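N-acetyl-beta-D glucosaminidase (Rhizomucor miehei CAU432, PDB 4ZM6) probably hydrolyses beta-N-acetylglucosaminides through a glycoside hydrolase family 3 domain and, as a multi-domain fungal enzyme, also carries a GCN5-related glucosamine N-acetyltransferase region that binds acetyl-CoA. Local coordinates at residues Thr189-Leu193 / Asp194-Ile198; Asp241-Ser244 / Ser245-Pro248; Phe259-Lys262 / Gly263-Thr267; Glu277-Gly280 / Thr281-Ala285. All blocks are in the same frame, centred on the assembly; numbering follows the deposited sequence.

Interaction 1. Residues Thr189-Leu193 / Asp194-Ile198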
loop_
_atom_site.group_PDB
_atom_site.type_symbol
_atom_site.label_atom_id
_atom_site.label_comp_id
_atom_site.label_asym_id
_atom_site.label_seq_id
_atom_site.Cartn_x
_atom_site.Cartn_y
_atom_site.Cartn_z
ATOM N N THR A 189 8.696 11.048 -27.658
ATOM C CA THR A 189 10.029 11.114 -28.265
ATOM C C THR A 189 10.786 9.789 -28.121
ATOM O O THR A 189 10.753 9.153 -27.062
ATOM C CB THR A 189 10.874 12.248 -27.632
ATOM O OG1 THR A 189 10.148 13.484 -27.682
ATOM C CG2 THR A 189 12.213 12.414 -28.356
ATOM N N ASP A 190 11.467 9.395 -29.197
ATOM C CA ASP A 190 12.260 8.166 -29.232
ATOM C C ASP A 190 13.687 8.464 -28.765
ATOM O O ASP A 190 14.291 9.458 -29.178
ATOM C CB ASP A 190 12.267 7.588 -30.655
ATOM C CG ASP A 190 12.799 6.159 -30.721
ATOM O OD1 ASP A 190 13.602 5.757 -29.857
ATOM O OD2 ASP A 190 12.420 5.428 -31.660
ATOM N N SER A 191 14.216 7.592 -27.908
ATOM C CA SER A 191 15.554 7.755 -27.330
ATOM C C SER A 191 16.668 7.609 -28.377
ATOM O O SER A 191 17.720 8.245 -28.266
ATOM C CB SER A 191 15.769 6.731 -26.206
ATOM O OG SER A 191 16.690 7.207 -25.237
ATOM N N HIS A 192 16.431 6.766 -29.381
ATOM C CA HIS A 192 17.423 6.491 -30.427
ATOM C C HIS A 192 17.617 7.681 -31.375
ATOM O O HIS A 192 18.727 7.909 -31.863
ATOM C CB HIS A 192 17.023 5.253 -31.249
ATOM C CG HIS A 192 16.865 4.001 -30.438
ATOM N ND1 HIS A 192 15.640 3.556 -29.989
ATOM C CD2 HIS A 192 17.775 3.093 -30.010
ATOM C CE1 HIS A 192 15.802 2.433 -29.312
ATOM N NE2 HIS A 192 17.089 2.131 -29.309
ATOM N N LEU A 193 16.540 8.428 -31.622
ATOM C CA LEU A 193 16.548 9.539 -32.581
ATOM C C LEU A 193 16.889 10.880 -31.922
ATOM O O LEU A 193 17.859 11.535 -32.310
ATOM C CB LEU A 193 15.188 9.640 -33.285
ATOM C CG LEU A 193 14.621 8.348 -33.890
ATOM C CD1 LEU A 193 13.173 8.544 -34.315
ATOM C CD2 LEU A 193 15.473 7.870 -35.059
ATOM N N ASP A 194 16.093 11.271 -30.925
ATOM C CA ASP A 194 16.206 12.588 -30.285
ATOM C C ASP A 194 16.331 12.448 -28.759
ATOM O O ASP A 194 16.315 11.335 -28.233
ATOM C CB ASP A 194 14.978 13.436 -30.649
ATOM C CG ASP A 194 15.331 14.873 -31.012
ATOM O OD1 ASP A 194 16.237 15.461 -30.377
ATOM O OD2 ASP A 194 14.682 15.417 -31.933
ATOM N N VAL A 195 16.466 13.577 -28.059
ATOM C CA VAL A 195 16.566 13.593 -26.590
ATOM C C VAL A 195 15.182 13.738 -25.955
ATOM O O VAL A 195 14.542 14.782 -26.103
ATOM C CB VAL A 195 17.460 14.752 -26.096
ATOM C CG1 VAL A 195 17.388 14.889 -24.580
ATOM C CG2 VAL A 195 18.899 14.533 -26.534
ATOM N N PRO A 196 14.718 12.702 -25.228
ATOM C CA PRO A 196 13.403 12.815 -24.607
ATOM C C PRO A 196 13.468 13.612 -23.305
ATOM O O PRO A 196 14.440 13.502 -22.546
ATOM C CB PRO A 196 13.005 11.358 -24.353
ATOM C CG PRO A 196 14.292 10.599 -24.288
ATOM C CD PRO A 196 15.401 11.457 -24.836
ATOM N N VAL A 197 12.442 14.420 -23.070
ATOM C CA VAL A 197 12.387 15.283 -21.900
ATOM C C VAL A 197 11.272 14.789 -20.999
ATOM O O VAL A 197 10.136 14.621 -21.450
ATOM C CB VAL A 197 12.100 16.752 -22.283
ATOM C CG1 VAL A 197 12.414 17.673 -21.112
ATOM C CG2 VAL A 197 12.899 17.159 -23.516
ATOM N N ILE A 198 11.610 14.546 -19.734
ATOM C CA ILE A 198 10.632 14.206 -18.703
ATOM C C ILE A 198 10.597 15.362 -17.707
ATOM O O ILE A 198 11.450 15.464 -16.824
ATOM C CB ILE A 198 10.989 12.886 -17.979
ATOM C CG1 ILE A 198 11.225 11.750 -18.989
ATOM C CG2 ILE A 198 9.900 12.509 -16.981
ATOM C CD1 ILE A 198 10.078 11.497 -19.948
HETATM O O HOH W 1 11.997 15.728 -27.222
#

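Interaction 2. Residues Asp241-Ser244 / Ser245-Pro248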
loop_
_atom_site.group_PDB
_atom_site.type_symbol
_atom_site.label_atom_id
_atom_site.label_comp_id
_atom_site.label_asym_id
_atom_site.label_seq_id
_atom_site.Cartn_x
_atom_site.Cartn_y
_atom_site.Cartn_z
ATOM N N ASP A 241 21.140 20.250 -17.609
ATOM C CA ASP A 241 22.318 20.319 -18.472
ATOM C C ASP A 241 22.545 19.021 -19.245
ATOM O O ASP A 241 22.827 19.054 -20.442
ATOM C CB ASP A 241 23.569 20.651 -17.652
ATOM C CG ASP A 241 23.486 22.011 -16.974
ATOM O OD1 ASP A 241 22.774 22.906 -17.484
ATOM O OD2 ASP A 241 24.144 22.184 -15.927
ATOM N N VAL A 242 22.423 17.882 -18.564
ATOM C CA VAL A 242 22.755 16.591 -19.174
ATOM C C VAL A 242 21.721 15.500 -18.940
ATOM O O VAL A 242 20.882 15.587 -18.042
ATOM C CB VAL A 242 24.126 16.073 -18.699
ATOM C CG1 VAL A 242 25.242 16.895 -19.328
ATOM C CG2 VAL A 242 24.221 16.087 -17.179
ATOM N N VAL A 243 21.831 14.461 -19.758
ATOM C CA VAL A 243 20.870 13.368 -19.803
ATOM C C VAL A 243 21.036 12.450 -18.574
ATOM O O VAL A 243 22.125 12.358 -18.001
ATOM C CB VAL A 243 21.004 12.610 -21.155
ATOM C CG1 VAL A 243 21.915 11.391 -21.047
ATOM C CG2 VAL A 243 19.638 12.226 -21.693
ATOM N N SER A 244 19.948 11.786 -18.179
ATOM C CA SER A 244 19.873 11.044 -16.905
ATOM C C SER A 244 21.028 10.080 -16.609
ATOM O O SER A 244 21.464 9.968 -15.461
ATOM C CB SER A 244 18.552 10.274 -16.827
ATOM O OG SER A 244 18.368 9.456 -17.970
ATOM N N SER A 245 21.516 9.391 -17.638
ATOM C CA SER A 245 22.579 8.388 -17.478
ATOM C C SER A 245 23.876 8.949 -16.908
ATOM O O SER A 245 24.628 8.226 -16.257
ATOM C CB SER A 245 22.883 7.732 -18.820
ATOM O OG SER A 245 21.683 7.330 -19.453
ATOM N N ILE A 246 24.131 10.230 -17.165
ATOM C CA ILE A 246 25.390 10.872 -16.783
ATOM C C ILE A 246 25.201 12.001 -15.765
ATOM O O ILE A 246 26.150 12.730 -15.457
ATOM C CB ILE A 246 26.139 11.385 -18.034
ATOM C CG1 ILE A 246 25.391 12.565 -18.681
ATOM C CG2 ILE A 246 26.346 10.234 -19.015
ATOM C CD1 ILE A 246 25.731 12.825 -20.136
ATOM N N ALA A 247 23.985 12.120 -15.230
ATOM C CA ALA A 247 23.667 13.104 -14.198
ATOM C C ALA A 247 23.751 12.458 -12.815
ATOM O O ALA A 247 23.032 11.498 -12.546
ATOM C CB ALA A 247 22.269 13.659 -14.424
ATOM N N PRO A 248 24.611 12.987 -11.924
ATOM C CA PRO A 248 24.692 12.419 -10.574
ATOM C C PRO A 248 23.423 12.642 -9.737
ATOM O O PRO A 248 23.214 11.940 -8.747
ATOM C CB PRO A 248 25.882 13.159 -9.953
ATOM C CG PRO A 248 25.907 14.467 -10.656
ATOM C CD PRO A 248 25.474 14.173 -12.066
#

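Interaction 3. Residues Phe259-Lys262 / Gly263-Thr267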
loop_
_atom_site.group_PDB
_atom_site.type_symbol
_atom_site.label_atom_id
_atom_site.label_comp_id
_atom_site.label_asym_id
_atom_site.label_seq_id
_atom_site.Cartn_x
_atom_site.Cartn_y
_atom_site.Cartn_z
ATOM N N PHE A 259 17.032 5.727 -2.647
ATOM C CA PHE A 259 16.527 4.355 -2.667
ATOM C C PHE A 259 17.445 3.357 -1.964
ATOM O O PHE A 259 16.998 2.277 -1.583
ATOM C CB PHE A 259 16.240 3.892 -4.098
ATOM C CG PHE A 259 14.966 4.455 -4.667
ATOM C CD1 PHE A 259 13.738 4.163 -4.079
ATOM C CD2 PHE A 259 14.988 5.280 -5.785
ATOM C CE1 PHE A 259 12.563 4.684 -4.591
ATOM C CE2 PHE A 259 13.814 5.802 -6.303
ATOM C CZ PHE A 259 12.602 5.505 -5.705
ATOM N N GLY A 260 18.717 3.708 -1.788
ATOM C CA GLY A 260 19.647 2.855 -1.051
ATOM C C GLY A 260 19.994 1.572 -1.777
ATOM O O GLY A 260 20.232 0.551 -1.140
ATOM N N TYR A 261 20.028 1.624 -3.107
ATOM C CA TYR A 261 20.293 0.439 -3.920
ATOM C C TYR A 261 21.773 0.057 -3.831
ATOM O O TYR A 261 22.647 0.888 -4.075
ATOM C CB TYR A 261 19.876 0.681 -5.378
ATOM C CG TYR A 261 20.050 -0.525 -6.288
ATOM C CD1 TYR A 261 19.448 -1.743 -5.988
ATOM C CD2 TYR A 261 20.807 -0.442 -7.456
ATOM C CE1 TYR A 261 19.600 -2.844 -6.815
ATOM C CE2 TYR A 261 20.964 -1.540 -8.289
ATOM C CZ TYR A 261 20.360 -2.738 -7.963
ATOM O OH TYR A 261 20.520 -3.831 -8.783
ATOM N N LYS A 262 22.038 -1.202 -3.479
ATOM C CA LYS A 262 23.404 -1.699 -3.294
ATOM C C LYS A 262 23.969 -2.434 -4.509
ATOM O O LYS A 262 25.156 -2.753 -4.531
ATOM C CB LYS A 262 23.454 -2.649 -2.097
ATOM C CG LYS A 262 22.909 -2.075 -0.796
ATOM C CD LYS A 262 23.634 -0.803 -0.376
ATOM C CE LYS A 262 23.428 -0.513 1.104
ATOM N NZ LYS A 262 21.993 -0.572 1.503
ATOM N N GLY A 263 23.129 -2.710 -5.508
ATOM C CA GLY A 263 23.533 -3.512 -6.669
ATOM C C GLY A 263 24.250 -2.749 -7.769
ATOM O O GLY A 263 24.655 -1.605 -7.585
ATOM N N VAL A 264 24.399 -3.395 -8.923
ATOM C CA VAL A 264 25.099 -2.800 -10.069
ATOM C C VAL A 264 24.215 -1.799 -10.809
ATOM O O VAL A 264 23.063 -2.090 -11.126
ATOM C CB VAL A 264 25.569 -3.885 -11.068
ATOM C CG1 VAL A 264 26.061 -3.262 -12.369
ATOM C CG2 VAL A 264 26.659 -4.739 -10.440
ATOM N N ILE A 265 24.766 -0.623 -11.090
ATOM C CA ILE A 265 24.108 0.353 -11.951
ATOM C C ILE A 265 24.859 0.410 -13.278
ATOM O O ILE A 265 26.080 0.565 -13.299
ATOM C CB ILE A 265 24.067 1.751 -11.309
ATOM C CG1 ILE A 265 23.542 1.658 -9.874
ATOM C CG2 ILE A 265 23.193 2.686 -12.135
ATOM C CD1 ILE A 265 23.519 2.977 -9.132
ATOM N N ILE A 266 24.116 0.290 -14.375
ATOM C CA ILE A 266 24.676 0.275 -15.729
ATOM C C ILE A 266 23.909 1.277 -16.601
ATOM O O ILE A 266 22.768 1.620 -16.288
ATOM C CB ILE A 266 24.626 -1.154 -16.332
ATOM C CG1 ILE A 266 25.302 -1.206 -17.706
ATOM C CG2 ILE A 266 23.196 -1.666 -16.448
ATOM C CD1 ILE A 266 25.641 -2.607 -18.172
ATOM N N THR A 267 24.535 1.766 -17.673
ATOM C CA THR A 267 23.865 2.688 -18.599
ATOM C C THR A 267 23.186 1.929 -19.732
ATOM O O THR A 267 23.499 0.765 -19.995
ATOM C CB THR A 267 24.840 3.697 -19.254
ATOM O OG1 THR A 267 25.525 3.077 -20.355
ATOM C CG2 THR A 267 25.853 4.244 -18.239
#

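Interaction 4. Residues Glu277-Gly280 / Thr281-Ala285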
loop_
_atom_site.group_PDB
_atom_site.type_symbol
_atom_site.label_atom_id
_atom_site.label_comp_id
_atom_site.label_asym_id
_atom_site.label_seq_id
_atom_site.Cartn_x
_atom_site.Cartn_y
_atom_site.Cartn_z
ATOM N N GLU A 277 24.985 12.590 -29.469
ATOM C CA GLU A 277 24.796 13.928 -30.038
ATOM C C GLU A 277 24.685 15.029 -28.971
ATOM O O GLU A 277 24.414 16.182 -29.308
ATOM C CB GLU A 277 23.561 13.959 -30.949
ATOM C CG GLU A 277 23.454 12.807 -31.945
ATOM C CD GLU A 277 24.625 12.725 -32.913
ATOM O OE1 GLU A 277 24.451 13.075 -34.100
ATOM O OE2 GLU A 277 25.722 12.307 -32.492
ATOM N N THR A 278 24.875 14.673 -27.698
ATOM C CA THR A 278 25.015 15.658 -26.618
ATOM C C THR A 278 26.480 15.788 -26.226
ATOM O O THR A 278 26.987 16.896 -26.062
ATOM C CB THR A 278 24.198 15.283 -25.363
ATOM O OG1 THR A 278 24.646 14.022 -24.846
ATOM C CG2 THR A 278 22.708 15.222 -25.681
ATOM N N VAL A 279 27.144 14.650 -26.044
ATOM C CA VAL A 279 28.592 14.613 -25.854
ATOM C C VAL A 279 29.149 13.413 -26.617
ATOM O O VAL A 279 28.397 12.634 -27.204
ATOM C CB VAL A 279 28.994 14.495 -24.363
ATOM C CG1 VAL A 279 30.144 15.445 -24.050
ATOM C CG2 VAL A 279 27.817 14.786 -23.437
ATOM N N GLY A 280 30.469 13.266 -26.622
ATOM C CA GLY A 280 31.086 12.090 -27.221
ATOM C C GLY A 280 30.687 10.848 -26.448
ATOM O O GLY A 280 30.486 10.908 -25.235
ATOM N N THR A 281 30.566 9.722 -27.143
ATOM C CA THR A 281 30.293 8.453 -26.470
ATOM C C THR A 281 31.501 7.996 -25.631
ATOM O O THR A 281 31.317 7.308 -24.628
ATOM C CB THR A 281 29.854 7.333 -27.443
ATOM O OG1 THR A 281 30.991 6.800 -28.123
ATOM C CG2 THR A 281 28.857 7.850 -28.466
ATOM N N PRO A 282 32.738 8.369 -26.037
ATOM C CA PRO A 282 33.872 8.143 -25.129
ATOM C C PRO A 282 33.855 9.086 -23.925
ATOM O O PRO A 282 34.284 8.704 -22.835
ATOM C CB PRO A 282 35.100 8.425 -26.011
ATOM C CG PRO A 282 34.606 8.337 -27.414
ATOM C CD PRO A 282 33.200 8.843 -27.354
ATOM N N LYS A 283 33.378 10.311 -24.141
ATOM C CA LYS A 283 33.191 11.289 -23.067
ATOM C C LYS A 283 32.001 10.897 -22.184
ATOM O O LYS A 283 32.056 11.024 -20.957
ATOM C CB LYS A 283 32.979 12.687 -23.670
ATOM C CG LYS A 283 32.875 13.831 -22.669
ATOM C CD LYS A 283 34.172 14.064 -21.910
ATOM C CE LYS A 283 34.055 15.268 -20.989
ATOM N NZ LYS A 283 35.331 15.566 -20.283
ATOM N N GLY A 284 30.935 10.414 -22.821
ATOM C CA GLY A 284 29.744 9.940 -22.124
ATOM C C GLY A 284 30.025 8.763 -21.209
ATOM O O GLY A 284 29.325 8.569 -20.218
ATOM N N ALA A 285 31.044 7.975 -21.542
ATOM C CA ALA A 285 31.494 6.881 -20.685
ATOM C C ALA A 285 32.106 7.400 -19.387
ATOM O O ALA A 285 31.844 6.857 -18.315
ATOM C CB ALA A 285 32.496 6.010 -21.424
#

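Interaction 1. Residues Thr189-Leu193 / Asp194-Ile198
Thr-189 reaches across the turn to Asp-194 and Pro-196, and each of its side-chain atoms has a different job. CB rests against Pro-196, 4.0 Å from that residue's CB. From there chi1 of -53° sets OG1 beside the backbone N and leaves the CG2 methyl anti to it, running obliquely over Asp-194, with Thr-189 CG2 3.7 Å from Asp-194 CB. The hydroxyl takes the other branch: Thr-189 OG1 lies 2.9 Å from a water, and the same water donates to Val-195 O, also at 2.9 Å. One residue therefore has an apolar grip and a solvent-bridged one on the far half of the turn.

The chain between is closed by Asp-194 N donating to Asp-190 O at 3.1 Å. Asp-194 in turn holds the following amide, Val-195 N, at 3.0 Å through its own OD1.

Asp-190 OD1 accepts twice. His-192 N comes from above the carboxylate plane, 3.0 Å away, while His-192 ND1 meets the syn side at 3.0 Å, which helps set how the imidazole is turned.

Residues 191-193 have helical backbone angles, and this is an alpha-turn with an Asx turn at its start. It lies in the loop after strand 178-181 of the family 3 TIM-barrel domain. The Asp-Ser-His run of this loop is consistent with the loop signature of the beta-N-acetylglucosaminidase branch of family 3.

Interaction 2. Residues Asp241-Ser244 / Ser245-Pro248
Two overlapping beta-turns of type I fold Val-242 and Val-243 back onto Ile-246 and Ala-247, in the loop that leads from barrel strand 227-230 to helix 251-258. The first is closed by Ile-246 N donating to Val-243 O at 3.0 Å; the second, from Ala-247 N to Ser-244 O, is weak at 3.3 Å.

Around these turns the apolar side chains gather. Val-242 and Ile-246 cross at about a right angle, Val-242 CB sitting 3.7 Å from Ile-246 CG1. Val-242 CG2 continues to the methyl of Ala-247. Ile-246 has CG1 between its backbone N and carbonyl carbon (chi1 69°), which swings the branch back over the turn instead of out along the chain. Both Val-242 and Ile-246 also lean on Met-287 of helix 281-291.

The two serines face a different neighbour. Ser-244 OG and Ser-245 OG both bond to Gly-231 O just past the end of strand 227-230, and Ser-244 OG is also bonded to Met-233 N, so the buried hydroxyls pin the turn to the strand's exit.

The end of the isoleucine touches both valines: Ile-246 CD1 lies 3.9 Å from Val-242 CB and 4.2 Å from Val-243 CG1.

Interaction 3. Residues Phe259-Lys262 / Gly263-Thr267
Tyr-261 folds its ring over Gly-263, and most of the contact is this one aromatic cover. The interaction is CH-pi: Gly-263 CA lies 3.9 Å from the centroid of the Tyr-261 ring, 26° off the ring normal. The peptide nitrogen before it is still closer to the axis, with Gly-263 N 3.5 Å above the plane and over the centre. CG of Tyr-261 is anti to its own nitrogen (chi1 -177°), which carries the ring forward along the chain and lays it on the next-but-one residue. A CB on Gly-263 would fall against Tyr-261 OH, so the close seat of the ring depends on the glycine.

Apolar and edge contacts come next. At the rim, near the ring plane, Tyr-261 CE2 is 3.6 Å from Val-264 O, and Tyr-261 CD2 is 4.2 Å from Ile-265 CG1.

The polar contacts mostly reach beyond this piece of chain. Tyr-261 OH makes a weak bond to Pro-225 O. Arg-256 NH1 donates to the carbonyls of both Tyr-261 and Gly-263, tying the two ends of the bend to one guanidinium. Lys-262, bent at chi2 and chi4, brings NZ back to Gly-260 O in a weak 3.4 Å bond; its stronger partner is Asp-548 of the second subunit, a salt bridge across the dimer.

Gly-260, with positive phi, is the first residue after helix 251-258 to leave helical angles, and the bend then feeds strand 264-267. That strand runs parallel to 227-230, whose Val-228 also touches Tyr-261, and Leu-217 of helix 211-217 packs against the tyrosine too.

Interaction 4. Residues Glu277-Gly280 / Thr281-Ala285
Val-279 and Lys-283 pack against each other at the point where the loop after helix 273-276 turns into helix 281-291 of the TIM-barrel domain. The tight part is this helix start. Gly-280 O receives Gly-284 N in an i to i+4 backbone bond modelled at 2.5 Å, a length that is doubtful in detail at this resolution. Beside it the side chains of Val-279 and Lys-283 cross at a slant, CG1 of Val-279 3.5 Å from Lys-283 CG, and it is the aliphatic root of the lysine that does the touching. Lys-283 CB also lies 3.4 Å from Gly-280 O. Pro-282 sits in the same turn, where the missing amide hydrogen costs nothing in helix bonding, and its ring meets Phe-304, Asp-307 and Val-311 of helix 304-318. Thr-281 adds to the same interface by touching Phe-304.

The loose side is the far end of the lysine. CG of Lys-283 is anti to the backbone N (chi1 -176°); a bend at chi2 then turns the chain, and the rest runs extended away from the loop, toward solvent. Thr-278 is likewise exposed, though Thr-278 OG1 makes weak bonds back to Ala-274 O and Val-275 O.

Within the helix the next bond follows one residue on: Ala-285 N donates to Thr-281 O at 3.2 Å.

In the fold
From the N terminus the four contacts follow in series; none encloses or crosses another, and all fall within the family 3 barrel domain. Interaction 1 closes a turn in the loop between strand 178-181 and helix 202-207. Interaction 2 shapes the loop between strand 227-230 and helix 251-258, interaction 3 the return from that helix into strand 264-267, and interaction 4 the entry to helix 281-291. Interaction 4 touches two others at separate points: Val-195 CG2 of interaction 1 packs 4.0 Å from Thr-278 CG2, and Ile-246 CG2 of interaction 2 lies 3.6 Å from Gly-284 O. Interaction 3 touches none of the others, its centre about 15 Å from that of interaction 2.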